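Local structure of Xyn30D (Paenibacillus barcinonensis, 4QB6) at residues Thr36-Thr44 with Asn155-Ala163. The protein is probably a xylanase acting on glucuronoxylan, this piece being its attached carbohydrate-binding module, which binds calcium and glucuronic acid-bearing xylan fragments. Sequence-based numbering, arbitrary orientation. Where two conformers were deposited one is given.
Sequences TGTTYEAET and NMDNITVTA. With CA (calcium ion), chain D; GCU (alpha-D-glucopyranuronic acid), chain B.
Y40 lays its ring obliquely against V161, CE1 lying 3.8 Å from V161 CG2, while its CB rests on I159 CG1. With CG anti to the carbonyl carbon (chi1 -58°), the ring reaches past I159 to V161, and its hydroxyl is bonded beyond the pair to the backbone N of N82. Paired N-H and C=O groups of Y40 with I159, and of T38 with V161, zip the antiparallel strands together; the Y40 N to I159 O bond is short, 2.8 Å, and nearly straight. On the other face, T39 OG1 and T160 OG1 share a hydrogen bond of 2.9 Å, and T39 CG2 packs on the amide of N158. A water bridges T38 OG1 and V161 O.

Beyond Y40, where strand 38-41 ends, the two segments meet round a calcium ion. E41 binds it through OE1 alone (2.3 Å), E43 grips it with both carboxylate oxygens, and D157 supplies OD1 and its backbone O; the carbonyls of T61 and G64 complete the shell. That same D157 O accepts A42 N from above its carbonyl plane, so the ion and the backbone N-H of A42, just past the end of strand 38-41, meet on one atom. D157 OD2 forms a salt bridge with R94, and D157 and N158 both face R94 in a classic beta bulge.

N155 meets the bound glucuronic acid at its O3 and O4 hydroxyls; an alanine here would probably cost O3 and O4 the amide beside them, leaving the sugar to lean more on R102 and Y57. Within this β-sandwich module, strand 38-41 forms one border of a four-stranded antiparallel sheet, and strand 155-163 lies between it and strand 87-96.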
loop_
_atom_site.group_PDB
_atom_site.type_symbol
_atom_site.label_atom_id
_atom_site.label_comp_id
_atom_site.label_asym_id
_atom_site.label_seq_id
_atom_site.Cartn_x
_atom_site.Cartn_y
_atom_site.Cartn_z
ATOM N N THR A 36 2.390 5.154 19.112
ATOM C CA THR A 36 2.252 5.726 17.738
ATOM C C THR A 36 2.882 4.819 16.674
ATOM O O THR A 36 3.435 3.762 16.992
ATOM C CB THR A 36 2.845 7.147 17.640
ATOM O OG1 THR A 36 2.407 7.758 16.418
ATOM C CG2 THR A 36 4.383 7.119 17.693
ATOM N N GLY A 37 2.815 5.251 15.419
ATOM C CA GLY A 37 3.094 4.362 14.294
ATOM C C GLY A 37 4.439 4.522 13.636
ATOM O O GLY A 37 5.296 5.315 14.060
ATOM N N THR A 38 4.624 3.743 12.586
ATOM C CA THR A 38 5.804 3.796 11.760
ATOM C C THR A 38 5.348 3.932 10.312
ATOM O O THR A 38 4.483 3.176 9.865
ATOM C CB THR A 38 6.639 2.507 11.882
ATOM O OG1 THR A 38 6.958 2.290 13.270
ATOM C CG2 THR A 38 7.914 2.602 11.091
ATOM N N THR A 39 5.936 4.856 9.590
ATOM C CA THR A 39 5.651 5.058 8.175
ATOM C C THR A 39 6.718 4.377 7.341
ATOM O O THR A 39 7.924 4.463 7.631
ATOM C CB THR A 39 5.515 6.559 7.843
ATOM O OG1 THR A 39 4.392 7.085 8.566
ATOM C CG2 THR A 39 5.255 6.802 6.369
ATOM N N TYR A 40 6.289 3.677 6.309
ATOM C CA TYR A 40 7.153 2.975 5.359
ATOM C C TYR A 40 6.825 3.517 3.983
ATOM O O TYR A 40 5.670 3.419 3.534
ATOM C CB TYR A 40 6.879 1.490 5.382
ATOM C CG TYR A 40 7.063 0.826 6.733
ATOM C CD1 TYR A 40 6.036 0.775 7.641
ATOM C CD2 TYR A 40 8.296 0.305 7.127
ATOM C CE1 TYR A 40 6.189 0.190 8.907
ATOM C CE2 TYR A 40 8.463 -0.285 8.365
ATOM C CZ TYR A 40 7.408 -0.360 9.234
ATOM O OH TYR A 40 7.586 -0.938 10.497
ATOM N N GLU A 41 7.803 4.093 3.281
ATOM C CA GLU A 41 7.615 4.567 1.911
ATOM C C GLU A 41 7.318 3.427 0.944
ATOM O O GLU A 41 7.863 2.343 1.036
ATOM C CB GLU A 41 8.862 5.287 1.417
ATOM C CG GLU A 41 9.155 6.618 2.094
ATOM C CD GLU A 41 8.017 7.635 1.999
ATOM O OE1 GLU A 41 7.131 7.469 1.118
ATOM O OE2 GLU A 41 7.964 8.605 2.801
ATOM N N ALA A 42 6.459 3.675 -0.027
ATOM C CA ALA A 42 6.195 2.636 -1.040
ATOM C C ALA A 42 7.357 2.445 -1.988
ATOM O O ALA A 42 7.532 1.357 -2.527
ATOM C CB ALA A 42 4.942 3.011 -1.810
ATOM N N GLU A 43 8.138 3.499 -2.191
ATOM C CA GLU A 43 9.135 3.552 -3.242
ATOM C C GLU A 43 10.496 3.034 -2.830
ATOM O O GLU A 43 11.324 2.805 -3.734
ATOM C CB GLU A 43 9.282 4.979 -3.787
ATOM C CG GLU A 43 9.767 6.013 -2.788
ATOM C CD GLU A 43 8.668 6.688 -2.005
ATOM O OE1 GLU A 43 8.910 7.743 -1.425
ATOM O OE2 GLU A 43 7.513 6.161 -1.922
ATOM N N THR A 44 10.754 2.860 -1.547
ATOM C CA THR A 44 12.061 2.365 -1.071
ATOM C C THR A 44 11.770 1.372 0.084
ATOM O O THR A 44 10.803 1.552 0.797
ATOM C CB THR A 44 12.949 3.568 -0.650
ATOM O OG1 THR A 44 12.232 4.397 0.280
ATOM C CG2 THR A 44 13.363 4.412 -1.854
ATOM N N ASN A 155 -2.097 5.176 -7.282
ATOM C CA ASN A 155 -0.716 5.528 -7.087
ATOM C C ASN A 155 -0.447 5.521 -5.575
ATOM O O ASN A 155 -1.229 6.098 -4.803
ATOM C CB ASN A 155 -0.383 6.879 -7.670
ATOM C CG ASN A 155 -0.356 6.892 -9.174
ATOM O OD1 ASN A 155 -0.320 5.857 -9.835
ATOM N ND2 ASN A 155 -0.306 8.092 -9.731
ATOM N N MET A 156 0.614 4.875 -5.119
ATOM C CA MET A 156 0.784 4.551 -3.709
ATOM C C MET A 156 1.966 5.283 -3.139
ATOM O O MET A 156 3.100 5.122 -3.616
ATOM C CB MET A 156 0.981 3.042 -3.537
ATOM C CG MET A 156 0.985 2.578 -2.092
ATOM S SD MET A 156 -0.514 2.926 -1.181
ATOM C CE MET A 156 -1.714 1.996 -2.007
ATOM N N ASP A 157 1.734 6.102 -2.121
ATOM C CA ASP A 157 2.804 6.929 -1.547
ATOM C C ASP A 157 3.542 6.247 -0.421
ATOM O O ASP A 157 4.777 6.232 -0.412
ATOM C CB ASP A 157 2.219 8.260 -1.069
ATOM C CG ASP A 157 3.266 9.240 -0.626
ATOM O OD1 ASP A 157 4.443 9.120 -0.998
ATOM O OD2 ASP A 157 2.855 10.152 0.113
ATOM N N ASN A 158 2.808 5.720 0.529
ATOM C CA ASN A 158 3.396 5.164 1.760
ATOM C C ASN A 158 2.332 4.395 2.493
ATOM O O ASN A 158 1.137 4.472 2.126
ATOM C CB ASN A 158 4.049 6.278 2.644
ATOM C CG ASN A 158 3.060 7.216 3.285
ATOM O OD1 ASN A 158 3.275 8.451 3.329
ATOM N ND2 ASN A 158 2.065 6.692 3.834
ATOM N N ILE A 159 2.745 3.638 3.495
ATOM C CA ILE A 159 1.846 3.098 4.503
ATOM C C ILE A 159 2.309 3.507 5.878
ATOM O O ILE A 159 3.515 3.769 6.114
ATOM C CB ILE A 159 1.725 1.570 4.468
ATOM C CG1 ILE A 159 3.092 0.896 4.638
ATOM C CG2 ILE A 159 1.026 1.164 3.201
ATOM C CD1 ILE A 159 3.031 -0.599 4.774
ATOM N N THR A 160 1.368 3.622 6.793
ATOM C CA THR A 160 1.685 3.821 8.224
ATOM C C THR A 160 1.076 2.680 8.970
ATOM O O THR A 160 -0.110 2.366 8.771
ATOM C CB THR A 160 1.182 5.156 8.732
ATOM O OG1 THR A 160 1.742 6.204 7.942
ATOM C CG2 THR A 160 1.548 5.376 10.197
ATOM N N VAL A 161 1.830 2.046 9.848
ATOM C CA VAL A 161 1.376 0.880 10.612
ATOM C C VAL A 161 1.368 1.277 12.071
ATOM O O VAL A 161 2.380 1.778 12.593
ATOM C CB VAL A 161 2.331 -0.306 10.403
ATOM C CG1 VAL A 161 1.860 -1.523 11.174
ATOM C CG2 VAL A 161 2.454 -0.613 8.911
ATOM N N THR A 162 0.266 1.007 12.738
ATOM C CA THR A 162 0.045 1.400 14.128
ATOM C C THR A 162 -0.623 0.212 14.812
ATOM O O THR A 162 -1.406 -0.522 14.213
ATOM C CB THR A 162 -0.835 2.675 14.158
ATOM O OG1 THR A 162 -0.177 3.723 13.404
ATOM C CG2 THR A 162 -1.122 3.141 15.574
ATOM N N ALA A 163 -0.313 -0.033 16.075
ATOM C CA ALA A 163 -1.019 -1.041 16.813
ATOM C C ALA A 163 -2.416 -0.548 17.089
ATOM O O ALA A 163 -2.591 0.611 17.449
ATOM C CB ALA A 163 -0.307 -1.318 18.123
HETATM CA CA CA D . 6.468 8.118 -0.941
HETATM C C1 GCU B . -2.070 8.220 -15.582
HETATM C C2 GCU B . -1.221 8.772 -14.467
HETATM C C3 GCU B . -0.549 7.675 -13.671
HETATM C C4 GCU B . -1.639 6.617 -13.215
HETATM C C5 GCU B . -2.351 6.104 -14.452
HETATM C C6 GCU B . -3.392 5.108 -14.149
HETATM O O2 GCU B . -0.285 9.749 -14.993
HETATM O O3 GCU B . 0.136 8.127 -12.508
HETATM O O4 GCU B . -0.951 5.499 -12.613
HETATM O O5 GCU B . -2.952 7.241 -15.037
HETATM O O6A GCU B . -3.077 4.090 -13.517
HETATM O O6B GCU B . -4.544 5.293 -14.522
HETATM O O HOH W 1 4.466 0.550 13.980
#